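Local coordinates for protein amidase (Bacillus anthracis, PDB 5EWQ) that probably hydrolyses amide bonds as a bacterial member of the amidase signature family, at residues 136-139 / 140-143; 356-359 / 360-364; 424-427 / 428-432; 472-475 / 476-480. One frame throughout, in Å; residues are numbered along the deposited sequence.

Interaction 1 (136-139 / 140-143); sequences GTYV and LKDW
Thr137 OG1 receives the backbone N-H of Leu140 over 3.3 Å, with an angle of 140° at the hydrogen, and the same hydroxyl is bonded to Ser134 O, which can only accept. One oxygen therefore serves as acceptor and donor in a buried loop. The side chains of Thr137 and Leu140 run side by side, with OG1 3.3 Å from Leu140 CB. A second link, weak at 3.4 Å, joins Lys141 N to Tyr138 O and closes a type I turn. The next turn, also type I, starts at Leu140, whose carbonyl O takes the N-H of Trp143 at 3.2 Å and a further bond from Ser134 OG. These two overlapping turns belong to the long connection between strand 118-122 and helix 150-155, and their apolar side chains reach other parts of the fold: Leu140 meets Phe375 of helix 360-377 and Val139 meets Val383. On the more open flank, Lys141 lies along Tyr138. Its CG sits between backbone N and carbonyl carbon (chi1 72°), and the chain beyond passes over one face of the ring, CD standing 3.9 Å from the Tyr138 ring centroid in a CH-pi contact. Its terminal bend brings NZ beside Asp142 OD2, a salt bridge whose modelled length is doubtfully short, while Asp142 OD1 pairs with Arg21; the ammonium is too far from the ring for more than weak cation-pi attraction.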
ATOM      1  N   GLY A 136      -7.180  -9.989   6.268  1.00 18.70           N
ATOM      2  CA  GLY A 136      -6.795  -9.891   7.665  1.00 24.94           C
ATOM      3  C   GLY A 136      -7.765 -10.535   8.638  1.00 33.76           C
ATOM      4  O   GLY A 136      -7.625 -10.379   9.851  1.00 35.26           O
ATOM      5  N   THR A 137      -8.747 -11.267   8.120  1.00 32.91           N
ATOM      6  CA  THR A 137      -9.770 -11.867   8.973  1.00 14.82           C
ATOM      7  C   THR A 137      -9.427 -13.296   9.381  1.00 16.24           C
ATOM      8  O   THR A 137      -8.685 -13.993   8.690  1.00 31.98           O
ATOM      9  CB  THR A 137     -11.147 -11.870   8.282  1.00 15.01           C
ATOM     10  OG1 THR A 137     -11.143 -12.805   7.197  1.00 23.00           O
ATOM     11  CG2 THR A 137     -11.472 -10.487   7.753  1.00 26.22           C
ATOM     12  N   TYR A 138      -9.982 -13.725  10.510  1.00 15.88           N
ATOM     13  CA  TYR A 138      -9.789 -15.083  11.001  1.00 26.11           C
ATOM     14  C   TYR A 138     -10.677 -16.067  10.243  1.00 36.97           C
ATOM     15  O   TYR A 138     -10.317 -17.229  10.054  1.00 35.33           O
ATOM     16  CB  TYR A 138     -10.081 -15.154  12.505  1.00 16.70           C
ATOM     17  CG  TYR A 138      -9.825 -16.510  13.127  1.00 19.22           C
ATOM     18  CD1 TYR A 138      -8.587 -16.821  13.676  1.00 30.22           C
ATOM     19  CD2 TYR A 138     -10.823 -17.477  13.174  1.00 30.60           C
ATOM     20  CE1 TYR A 138      -8.348 -18.058  14.247  1.00 33.42           C
ATOM     21  CE2 TYR A 138     -10.591 -18.717  13.741  1.00 28.26           C
ATOM     22  CZ  TYR A 138      -9.353 -19.001  14.277  1.00 32.55           C
ATOM     23  OH  TYR A 138      -9.120 -20.233  14.845  1.00 37.18           O
ATOM     24  N   VAL A 139     -11.839 -15.592   9.806  1.00 33.16           N
ATOM     25  CA  VAL A 139     -12.823 -16.448   9.152  1.00 32.22           C
ATOM     26  C   VAL A 139     -12.364 -16.876   7.756  1.00 30.46           C
ATOM     27  O   VAL A 139     -12.742 -17.942   7.266  1.00 41.77           O
ATOM     28  CB  VAL A 139     -14.200 -15.740   9.064  1.00 22.74           C
ATOM     29  CG1 VAL A 139     -14.121 -14.497   8.187  1.00 16.59           C
ATOM     30  CG2 VAL A 139     -15.274 -16.695   8.567  1.00 18.83           C
ATOM     31  N   LEU A 140     -11.529 -16.056   7.126  1.00 28.30           N
ATOM     32  CA  LEU A 140     -11.042 -16.348   5.783  1.00 34.32           C
ATOM     33  C   LEU A 140      -9.557 -16.695   5.782  1.00 35.34           C
ATOM     34  O   LEU A 140      -8.913 -16.690   4.734  1.00 31.62           O
ATOM     35  CB  LEU A 140     -11.291 -15.158   4.854  1.00 30.29           C
ATOM     36  CG  LEU A 140     -12.736 -14.791   4.519  1.00 38.69           C
ATOM     37  CD1 LEU A 140     -12.784 -13.445   3.813  1.00 30.04           C
ATOM     38  CD2 LEU A 140     -13.371 -15.868   3.658  1.00 21.85           C
ATOM     39  N   LYS A 141      -9.022 -17.011   6.960  1.00 28.93           N
ATOM     40  CA  LYS A 141      -7.585 -17.221   7.129  1.00 36.36           C
ATOM     41  C   LYS A 141      -7.038 -18.381   6.295  1.00 38.12           C
ATOM     42  O   LYS A 141      -5.839 -18.443   6.024  1.00 36.61           O
ATOM     43  CB  LYS A 141      -7.256 -17.455   8.606  1.00 31.57           C
ATOM     44  CG  LYS A 141      -7.712 -18.802   9.146  1.00 29.73           C
ATOM     45  CD  LYS A 141      -7.423 -18.920  10.634  1.00 39.83           C
ATOM     46  CE  LYS A 141      -7.849 -20.273  11.179  1.00 42.41           C
ATOM     47  NZ  LYS A 141      -7.108 -21.391  10.532  1.00 47.13           N
ATOM     48  N   ASP A 142      -7.914 -19.294   5.887  1.00 41.25           N
ATOM     49  CA  ASP A 142      -7.483 -20.478   5.153  1.00 38.34           C
ATOM     50  C   ASP A 142      -8.128 -20.591   3.775  1.00 40.02           C
ATOM     51  O   ASP A 142      -7.930 -21.584   3.074  1.00 41.27           O
ATOM     52  CB  ASP A 142      -7.781 -21.738   5.967  1.00 43.07           C
ATOM     53  CG  ASP A 142      -6.984 -21.803   7.256  1.00 54.06           C
ATOM     54  OD1 ASP A 142      -5.795 -21.419   7.241  1.00 31.13           O
ATOM     55  OD2 ASP A 142      -7.546 -22.234   8.284  1.00 59.87           O
ATOM     56  N   TRP A 143      -8.898 -19.580   3.383  1.00 37.83           N
ATOM     57  CA  TRP A 143      -9.570 -19.617   2.088  1.00 40.73           C
ATOM     58  C   TRP A 143      -8.644 -19.202   0.951  1.00 50.97           C
ATOM     59  O   TRP A 143      -8.209 -18.054   0.879  1.00 46.12           O
ATOM     60  CB  TRP A 143     -10.807 -18.720   2.080  1.00 28.09           C
ATOM     61  CG  TRP A 143     -11.440 -18.642   0.721  1.00 44.70           C
ATOM     62  CD1 TRP A 143     -12.103 -19.642   0.070  1.00 31.11           C
ATOM     63  CD2 TRP A 143     -11.458 -17.511  -0.158  1.00 35.97           C
ATOM     64  NE1 TRP A 143     -12.536 -19.203  -1.157  1.00 37.93           N
ATOM     65  CE2 TRP A 143     -12.153 -17.897  -1.323  1.00 37.56           C
ATOM     66  CE3 TRP A 143     -10.956 -16.208  -0.074  1.00 32.60           C
ATOM     67  CZ2 TRP A 143     -12.358 -17.030  -2.394  1.00 30.31           C
ATOM     68  CZ3 TRP A 143     -11.162 -15.347  -1.139  1.00 37.53           C
ATOM     69  CH2 TRP A 143     -11.857 -15.762  -2.283  1.00 33.98           C
TER

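Interaction 2 (356-359 / 360-364); sequences GVDN and LQTLE
Asp358 OD2 is gripped twice by Thr362, from the backbone N at 3.1 Å and from the hydroxyl OG1 at 3.2 Å. The two donors arrive differently: the N-H comes nearly in line with the CG-OD2 bond, whereas the hydroxyl meets the anti lone pair of OD2, on the side away from OD1. What presents the carboxylate to the helix is the extended first torsion of Asp358, with CG opposite the backbone N (chi1 179°). Gln361 crosses this carboxylate at about a right angle, its CB 3.6 Å from Asp358 OD1, and its amide plane is turned 46° from that of the acid. This is the N-terminal end of helix 360-377, with Asp358 just ahead of the N-cap. Asn359 holds the N-cap position, yet its side chain makes no capping bond; the preceding residue, Asp358, supplies an acceptor for a first-turn N-H instead, and its negative charge would probably be favoured by the positive end of the helix dipole. Asn359 contributes through its main chain, its O accepting from Leu363 N at 3.3 Å, and Leu363 CD1 rests 3.4 Å from the same Asn359 O. The Asn359 amide looks elsewhere, with OD1 weakly bonded to Thr226 OG1. Farther out, helix 418-437 backs the arrangement, with Phe421 lying against Thr362, and helix 457-462 is reached through Asn359, which packs on Leu457.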
ATOM      1  N   GLY A 356     -19.728  18.832   2.620  1.00 74.96           N
ATOM      2  CA  GLY A 356     -20.608  18.047   1.773  1.00 75.44           C
ATOM      3  C   GLY A 356     -19.956  16.795   1.217  1.00 78.93           C
ATOM      4  O   GLY A 356     -20.566  16.065   0.435  1.00 72.02           O
ATOM      5  N   VAL A 357     -18.715  16.545   1.621  1.00 74.33           N
ATOM      6  CA  VAL A 357     -17.985  15.367   1.170  1.00 76.29           C
ATOM      7  C   VAL A 357     -18.059  14.261   2.218  1.00 68.30           C
ATOM      8  O   VAL A 357     -17.296  14.253   3.184  1.00 68.94           O
ATOM      9  CB  VAL A 357     -16.511  15.697   0.868  1.00 77.80           C
ATOM     10  CG1 VAL A 357     -15.796  14.477   0.311  1.00 76.87           C
ATOM     11  CG2 VAL A 357     -16.422  16.861  -0.106  1.00 80.43           C
ATOM     12  N   ASP A 358     -18.987  13.331   2.020  1.00 65.20           N
ATOM     13  CA  ASP A 358     -19.214  12.254   2.976  1.00 68.48           C
ATOM     14  C   ASP A 358     -18.272  11.079   2.730  1.00 73.17           C
ATOM     15  O   ASP A 358     -17.842  10.841   1.602  1.00 67.29           O
ATOM     16  CB  ASP A 358     -20.670  11.788   2.911  1.00 77.69           C
ATOM     17  CG  ASP A 358     -20.963  10.647   3.865  1.00 80.87           C
ATOM     18  OD1 ASP A 358     -21.352  10.920   5.020  1.00 89.69           O
ATOM     19  OD2 ASP A 358     -20.803   9.476   3.459  1.00 67.06           O
ATOM     20  N   ASN A 359     -17.958  10.350   3.796  1.00 71.68           N
ATOM     21  CA  ASN A 359     -17.085   9.188   3.705  1.00 50.75           C
ATOM     22  C   ASN A 359     -17.671   7.978   4.429  1.00 50.62           C
ATOM     23  O   ASN A 359     -17.649   6.862   3.912  1.00 51.51           O
ATOM     24  CB  ASN A 359     -15.705   9.519   4.277  1.00 57.75           C
ATOM     25  CG  ASN A 359     -14.683   8.434   4.001  1.00 75.48           C
ATOM     26  OD1 ASN A 359     -14.765   7.730   2.995  1.00 89.20           O
ATOM     27  ND2 ASN A 359     -13.713   8.294   4.897  1.00 74.36           N
ATOM     28  N   LEU A 360     -18.202   8.214   5.626  1.00 53.88           N
ATOM     29  CA  LEU A 360     -18.695   7.138   6.482  1.00 58.44           C
ATOM     30  C   LEU A 360     -19.954   6.468   5.937  1.00 62.65           C
ATOM     31  O   LEU A 360     -20.024   5.241   5.860  1.00 59.42           O
ATOM     32  CB  LEU A 360     -18.963   7.669   7.892  1.00 60.75           C
ATOM     33  CG  LEU A 360     -17.761   8.278   8.616  1.00 59.59           C
ATOM     34  CD1 LEU A 360     -18.124   8.648  10.047  1.00 68.92           C
ATOM     35  CD2 LEU A 360     -16.572   7.328   8.586  1.00 45.35           C
ATOM     36  N   GLN A 361     -20.948   7.273   5.570  1.00 67.90           N
ATOM     37  CA  GLN A 361     -22.208   6.746   5.051  1.00 73.31           C
ATOM     38  C   GLN A 361     -21.996   5.999   3.739  1.00 66.92           C
ATOM     39  O   GLN A 361     -22.705   5.039   3.438  1.00 71.73           O
ATOM     40  CB  GLN A 361     -23.225   7.872   4.856  1.00 74.46           C
ATOM     41  CG  GLN A 361     -23.707   8.509   6.148  1.00 82.90           C
ATOM     42  CD  GLN A 361     -24.764   9.572   5.914  1.00 97.57           C
ATOM     43  OE1 GLN A 361     -25.054   9.934   4.773  1.00101.35           O
ATOM     44  NE2 GLN A 361     -25.348  10.074   6.996  1.00103.10           N
ATOM     45  N   THR A 362     -21.014   6.448   2.964  1.00 66.19           N
ATOM     46  CA  THR A 362     -20.645   5.782   1.722  1.00 56.26           C
ATOM     47  C   THR A 362     -20.124   4.378   2.017  1.00 49.02           C
ATOM     48  O   THR A 362     -20.335   3.447   1.240  1.00 48.56           O
ATOM     49  CB  THR A 362     -19.576   6.584   0.950  1.00 52.23           C
ATOM     50  OG1 THR A 362     -20.031   7.929   0.755  1.00 55.33           O
ATOM     51  CG2 THR A 362     -19.291   5.948  -0.403  1.00 51.85           C
ATOM     52  N   LEU A 363     -19.451   4.237   3.154  1.00 47.02           N
ATOM     53  CA  LEU A 363     -18.890   2.959   3.575  1.00 44.11           C
ATOM     54  C   LEU A 363     -19.937   2.058   4.225  1.00 44.24           C
ATOM     55  O   LEU A 363     -19.974   0.855   3.970  1.00 42.86           O
ATOM     56  CB  LEU A 363     -17.731   3.184   4.548  1.00 50.21           C
ATOM     57  CG  LEU A 363     -16.452   3.799   3.978  1.00 57.28           C
ATOM     58  CD1 LEU A 363     -15.636   4.449   5.081  1.00 66.97           C
ATOM     59  CD2 LEU A 363     -15.632   2.737   3.277  1.00 53.07           C
ATOM     60  N   GLU A 364     -20.784   2.649   5.065  1.00 54.13           N
ATOM     61  CA  GLU A 364     -21.768   1.896   5.836  1.00 56.73           C
ATOM     62  C   GLU A 364     -22.736   1.115   4.952  1.00 54.51           C
ATOM     63  O   GLU A 364     -23.088  -0.024   5.260  1.00 46.57           O
ATOM     64  CB  GLU A 364     -22.549   2.837   6.758  1.00 67.82           C
ATOM     65  CG  GLU A 364     -23.657   2.158   7.549  1.00 67.61           C
ATOM     66  CD  GLU A 364     -24.328   3.093   8.536  1.00 72.29           C
ATOM     67  OE1 GLU A 364     -25.557   2.978   8.726  1.00 77.64           O
ATOM     68  OE2 GLU A 364     -23.623   3.940   9.128  1.00 71.84           O
TER

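Interaction 3 (424-427 / 428-432); sequences VVQT and SQENA
Four successive i to i+4 backbone bonds carry the alpha helix from Val424-Thr427 into Ser428-Ala432: Ser428 N to Val424 O at 2.9 Å, Gln429 N to Val425 O at 3.1 Å, and the slightly longer pairs Glu430 with Gln426 and Asn431 with Thr427. The Val424 carbonyl does more than its share, since two hydroxyls bend back to it as well. Ser428 OG lies 2.7 Å from Val424 O, placed beside its own backbone N (chi1 -61°) and coming in 40° above the carbonyl plane. Thr427 OG1 reaches the same Val424 O at 2.9 Å, so three donors share one oxygen; both hydroxyls donate within the helix, and Ser428 OG also accepts from the loop before helix 360-377. One turn apart on another flank, Val425 CG1 touches Gln429 NE2 at 3.4 Å, the two side chains running alongside each other in the same direction. Gln426 and Glu430 cross on the exposed side; their amide and carboxylate planes are 66° apart, and the angle is poor for a hydrogen bond although NE2 and OE2 are close. Asn431 sends ND2 to Gly355 O, in that same loop. The helix is flanked by two others: Val424 and Val425 touch Thr362 of helix 360-377, while Ser428 and Gln429 meet Val461, and Ala432 meets Ala462, of helix 457-462.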
ATOM      1  N   VAL A 424     -25.625  10.757  -2.276  1.00 82.37           N
ATOM      2  CA  VAL A 424     -24.529  11.248  -1.450  1.00 75.92           C
ATOM      3  C   VAL A 424     -23.201  11.157  -2.200  1.00 72.08           C
ATOM      4  O   VAL A 424     -22.398  12.091  -2.173  1.00 76.07           O
ATOM      5  CB  VAL A 424     -24.435  10.465  -0.122  1.00 68.94           C
ATOM      6  CG1 VAL A 424     -23.067  10.635   0.514  1.00 65.95           C
ATOM      7  CG2 VAL A 424     -25.530  10.913   0.835  1.00 71.41           C
ATOM      8  N   VAL A 425     -22.985  10.033  -2.876  1.00 67.77           N
ATOM      9  CA  VAL A 425     -21.783   9.832  -3.679  1.00 65.98           C
ATOM     10  C   VAL A 425     -21.683  10.880  -4.784  1.00 81.97           C
ATOM     11  O   VAL A 425     -20.603  11.403  -5.063  1.00 80.42           O
ATOM     12  CB  VAL A 425     -21.756   8.422  -4.304  1.00 64.58           C
ATOM     13  CG1 VAL A 425     -20.549   8.259  -5.215  1.00 62.83           C
ATOM     14  CG2 VAL A 425     -21.754   7.360  -3.215  1.00 61.10           C
ATOM     15  N   GLN A 426     -22.819  11.188  -5.401  1.00 88.76           N
ATOM     16  CA  GLN A 426     -22.879  12.185  -6.466  1.00 93.04           C
ATOM     17  C   GLN A 426     -22.449  13.566  -5.979  1.00 82.16           C
ATOM     18  O   GLN A 426     -21.586  14.204  -6.583  1.00 78.72           O
ATOM     19  CB  GLN A 426     -24.294  12.257  -7.047  1.00107.45           C
ATOM     20  CG  GLN A 426     -24.519  13.406  -8.022  1.00119.54           C
ATOM     21  CD  GLN A 426     -23.813  13.205  -9.349  1.00122.70           C
ATOM     22  OE1 GLN A 426     -23.305  12.121  -9.639  1.00121.65           O
ATOM     23  NE2 GLN A 426     -23.782  14.251 -10.167  1.00125.70           N
ATOM     24  N   THR A 427     -23.054  14.020  -4.885  1.00 78.35           N
ATOM     25  CA  THR A 427     -22.760  15.338  -4.335  1.00 80.70           C
ATOM     26  C   THR A 427     -21.336  15.424  -3.795  1.00 83.05           C
ATOM     27  O   THR A 427     -20.705  16.478  -3.855  1.00 77.40           O
ATOM     28  CB  THR A 427     -23.743  15.711  -3.209  1.00 85.07           C
ATOM     29  OG1 THR A 427     -23.661  14.740  -2.157  1.00 89.97           O
ATOM     30  CG2 THR A 427     -25.168  15.757  -3.738  1.00 84.89           C
ATOM     31  N   SER A 428     -20.834  14.311  -3.270  1.00 76.34           N
ATOM     32  CA  SER A 428     -19.495  14.274  -2.691  1.00 69.27           C
ATOM     33  C   SER A 428     -18.413  14.412  -3.757  1.00 68.87           C
ATOM     34  O   SER A 428     -17.440  15.144  -3.571  1.00 68.53           O
ATOM     35  CB  SER A 428     -19.288  12.980  -1.902  1.00 73.31           C
ATOM     36  OG  SER A 428     -20.207  12.886  -0.828  1.00 79.20           O
ATOM     37  N   GLN A 429     -18.585  13.705  -4.870  1.00 72.79           N
ATOM     38  CA  GLN A 429     -17.611  13.741  -5.955  1.00 80.96           C
ATOM     39  C   GLN A 429     -17.531  15.123  -6.594  1.00 83.07           C
ATOM     40  O   GLN A 429     -16.442  15.613  -6.890  1.00 81.63           O
ATOM     41  CB  GLN A 429     -17.949  12.696  -7.022  1.00 87.45           C
ATOM     42  CG  GLN A 429     -17.744  11.256  -6.577  1.00 93.73           C
ATOM     43  CD  GLN A 429     -17.899  10.270  -7.718  1.00 96.49           C
ATOM     44  OE1 GLN A 429     -17.893  10.650  -8.889  1.00 97.35           O
ATOM     45  NE2 GLN A 429     -18.040   8.993  -7.382  1.00 96.61           N
ATOM     46  N   GLU A 430     -18.686  15.747  -6.802  1.00 84.68           N
ATOM     47  CA  GLU A 430     -18.743  17.059  -7.435  1.00 81.62           C
ATOM     48  C   GLU A 430     -18.157  18.148  -6.541  1.00 81.02           C
ATOM     49  O   GLU A 430     -17.614  19.137  -7.032  1.00 91.36           O
ATOM     50  CB  GLU A 430     -20.186  17.407  -7.811  1.00 86.35           C
ATOM     51  CG  GLU A 430     -20.745  16.567  -8.948  1.00 95.32           C
ATOM     52  CD  GLU A 430     -22.187  16.906  -9.272  1.00108.27           C
ATOM     53  OE1 GLU A 430     -22.909  17.369  -8.364  1.00111.37           O
ATOM     54  OE2 GLU A 430     -22.596  16.714 -10.437  1.00109.05           O
ATOM     55  N   ASN A 431     -18.267  17.963  -5.229  1.00 79.60           N
ATOM     56  CA  ASN A 431     -17.705  18.915  -4.276  1.00 87.05           C
ATOM     57  C   ASN A 431     -16.185  18.823  -4.202  1.00 81.54           C
ATOM     58  O   ASN A 431     -15.487  19.834  -4.290  1.00 76.40           O
ATOM     59  CB  ASN A 431     -18.304  18.697  -2.885  1.00 88.51           C
ATOM     60  CG  ASN A 431     -19.748  19.148  -2.794  1.00 93.20           C
ATOM     61  OD1 ASN A 431     -20.413  19.347  -3.809  1.00102.35           O
ATOM     62  ND2 ASN A 431     -20.241  19.310  -1.572  1.00 92.56           N
ATOM     63  N   ALA A 432     -15.682  17.603  -4.042  1.00 78.84           N
ATOM     64  CA  ALA A 432     -14.249  17.370  -3.911  1.00 80.85           C
ATOM     65  C   ALA A 432     -13.500  17.716  -5.195  1.00 82.63           C
ATOM     66  O   ALA A 432     -12.419  18.303  -5.154  1.00 85.22           O
ATOM     67  CB  ALA A 432     -13.984  15.925  -3.520  1.00 78.44           C
TER

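Interaction 4 (472-475 / 476-480); sequences GYDN and NGEPV
Asp474 folds back over the turn toward Glu478 because its CG stands between the backbone N and the carbonyl carbon (chi1 64°), which places OD1 at the Glu478 N-H; a hydrogen bond is indicated there, though its modelled length is doubtfully short. Tyr473 has CG opposite its carbonyl carbon instead (chi1 -47°), and the ring leans obliquely across Pro479, CD1 lying 3.7 Å from Pro479 CA and 4.1 Å from Pro479 CB. The Tyr473 hydroxyl is hydrogen-bonded to Lys509 N and Ser237 OG. The main chain itself is tied across the hairpin in three places: Val480 N gives to Gly472 O at 2.9 Å, Asp474 N to Glu478 O at 3.2 Å, and Gly477 N to Asp474 O at 3.1 Å. The first two are nearly straight at the hydrogen, whereas the last approaches from well above the carbonyl plane. Asp474 OD2 and Glu478 OE1 are 4.4 Å apart with their carboxylate planes almost perpendicular, a proximity that might raise the pKa of either acid; Glu478 OE2 is bonded to Gln235 NE2. Tyr473 and Pro479 form an antiparallel non-hydrogen-bonded pair. Asp474 to Gly477 make a type I turn, and Gly477, with a positive phi of 94°, lies next to Glu478 across from Asp474: this is the type I turn plus G1 beta bulge of a 3:5 hairpin, here connecting strands 466-473 and 479-485 in the large mixed sheet.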
ATOM      1  N   GLY A 472      10.971  13.034   6.356  1.00 58.88           N
ATOM      2  CA  GLY A 472      11.909  13.085   7.462  1.00 42.37           C
ATOM      3  C   GLY A 472      11.380  12.490   8.750  1.00 40.79           C
ATOM      4  O   GLY A 472      10.492  11.637   8.738  1.00 42.47           O
ATOM      5  N   TYR A 473      11.937  12.942   9.870  1.00 41.51           N
ATOM      6  CA  TYR A 473      11.573  12.422  11.182  1.00 44.54           C
ATOM      7  C   TYR A 473      11.519  13.552  12.206  1.00 50.89           C
ATOM      8  O   TYR A 473      12.389  14.423  12.225  1.00 64.61           O
ATOM      9  CB  TYR A 473      12.570  11.348  11.629  1.00 39.65           C
ATOM     10  CG  TYR A 473      12.876  10.315  10.565  1.00 44.43           C
ATOM     11  CD1 TYR A 473      12.094   9.175  10.430  1.00 46.76           C
ATOM     12  CD2 TYR A 473      13.944  10.484   9.693  1.00 39.88           C
ATOM     13  CE1 TYR A 473      12.370   8.231   9.458  1.00 46.78           C
ATOM     14  CE2 TYR A 473      14.226   9.546   8.718  1.00 46.16           C
ATOM     15  CZ  TYR A 473      13.437   8.422   8.605  1.00 48.36           C
ATOM     16  OH  TYR A 473      13.714   7.485   7.635  1.00 49.69           O
ATOM     17  N   ASP A 474      10.500  13.532  13.061  1.00 41.37           N
ATOM     18  CA  ASP A 474      10.324  14.582  14.059  1.00 42.94           C
ATOM     19  C   ASP A 474      11.359  14.468  15.176  1.00 50.15           C
ATOM     20  O   ASP A 474      12.296  13.674  15.088  1.00 49.34           O
ATOM     21  CB  ASP A 474       8.907  14.540  14.639  1.00 47.96           C
ATOM     22  CG  ASP A 474       8.616  13.254  15.389  1.00 63.42           C
ATOM     23  OD1 ASP A 474       9.373  12.277  15.217  1.00 76.80           O
ATOM     24  OD2 ASP A 474       7.624  13.219  16.149  1.00 60.62           O
ATOM     25  N   ASN A 475      11.181  15.262  16.227  1.00 49.17           N
ATOM     26  CA  ASN A 475      12.135  15.299  17.330  1.00 59.51           C
ATOM     27  C   ASN A 475      12.184  13.994  18.121  1.00 60.09           C
ATOM     28  O   ASN A 475      13.168  13.711  18.803  1.00 56.51           O
ATOM     29  CB  ASN A 475      11.810  16.462  18.272  1.00 67.60           C
ATOM     30  CG  ASN A 475      11.889  17.810  17.582  1.00 81.79           C
ATOM     31  OD1 ASN A 475      12.624  17.981  16.609  1.00 82.31           O
ATOM     32  ND2 ASN A 475      11.130  18.778  18.085  1.00 77.54           N
ATOM     33  N   ASN A 476      11.120  13.202  18.026  1.00 58.19           N
ATOM     34  CA  ASN A 476      11.057  11.924  18.725  1.00 48.99           C
ATOM     35  C   ASN A 476      11.494  10.761  17.842  1.00 44.80           C
ATOM     36  O   ASN A 476      11.643   9.634  18.314  1.00 50.70           O
ATOM     37  CB  ASN A 476       9.644  11.676  19.253  1.00 46.65           C
ATOM     38  CG  ASN A 476       9.304  12.554  20.440  1.00 69.11           C
ATOM     39  OD1 ASN A 476      10.162  12.852  21.270  1.00 69.88           O
ATOM     40  ND2 ASN A 476       8.047  12.975  20.525  1.00 81.38           N
ATOM     41  N   GLY A 477      11.700  11.039  16.559  1.00 53.95           N
ATOM     42  CA  GLY A 477      12.144  10.022  15.625  1.00 50.89           C
ATOM     43  C   GLY A 477      11.001   9.361  14.883  1.00 51.11           C
ATOM     44  O   GLY A 477      11.214   8.451  14.081  1.00 54.79           O
ATOM     45  N   GLU A 478       9.782   9.815  15.153  1.00 38.93           N
ATOM     46  CA  GLU A 478       8.605   9.285  14.475  1.00 44.34           C
ATOM     47  C   GLU A 478       8.554   9.785  13.036  1.00 35.46           C
ATOM     48  O   GLU A 478       8.615  10.990  12.789  1.00 45.42           O
ATOM     49  CB  GLU A 478       7.330   9.674  15.222  1.00 46.29           C
ATOM     50  CG  GLU A 478       6.061   9.080  14.631  1.00 40.43           C
ATOM     51  CD  GLU A 478       4.885   9.153  15.584  1.00 43.02           C
ATOM     52  OE1 GLU A 478       5.071   9.624  16.727  1.00 49.84           O
ATOM     53  OE2 GLU A 478       3.775   8.736  15.193  1.00 50.31           O
ATOM     54  N   PRO A 479       8.447   8.851  12.079  1.00 34.90           N
ATOM     55  CA  PRO A 479       8.447   9.151  10.643  1.00 43.91           C
ATOM     56  C   PRO A 479       7.334  10.108  10.220  1.00 35.43           C
ATOM     57  O   PRO A 479       6.185   9.959  10.636  1.00 34.87           O
ATOM     58  CB  PRO A 479       8.247   7.774  10.001  1.00 32.97           C
ATOM     59  CG  PRO A 479       8.764   6.812  11.012  1.00 32.04           C
ATOM     60  CD  PRO A 479       8.390   7.402  12.337  1.00 32.51           C
ATOM     61  N   VAL A 480       7.691  11.088   9.397  1.00 36.97           N
ATOM     62  CA  VAL A 480       6.723  12.018   8.831  1.00 42.58           C
ATOM     63  C   VAL A 480       6.905  12.084   7.320  1.00 53.70           C
ATOM     64  O   VAL A 480       8.005  12.337   6.833  1.00 58.39           O
ATOM     65  CB  VAL A 480       6.866  13.431   9.430  1.00 42.00           C
ATOM     66  CG1 VAL A 480       6.042  14.434   8.635  1.00 41.58           C
ATOM     67  CG2 VAL A 480       6.455  13.432  10.895  1.00 39.76           C
TER

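In the fold
Interactions 2 and 3 are neighbours, with centres about 10 Å apart, and they touch: Ser428 OG stands 3.1 Å from Asp358 N, and Val424 CG1 lies 3.6 Å from Asp358 CB. The loop leading into helix 360-377 is thus fastened to the middle of helix 418-437. Interaction 1 is about 27 Å from interaction 2 between centres, but is related to it through the later turns of helix 360-377. Interaction 4 stands apart, 32 to 35 Å from the other three between centres, at a hairpin end of the mixed sheet. Strand 118-122 probably carries the lysine of the Ser-cisSer-Lys triad of amidase signature enzymes, and interaction 1 is linked to its end, Gly136 bonding Asp123 just after it.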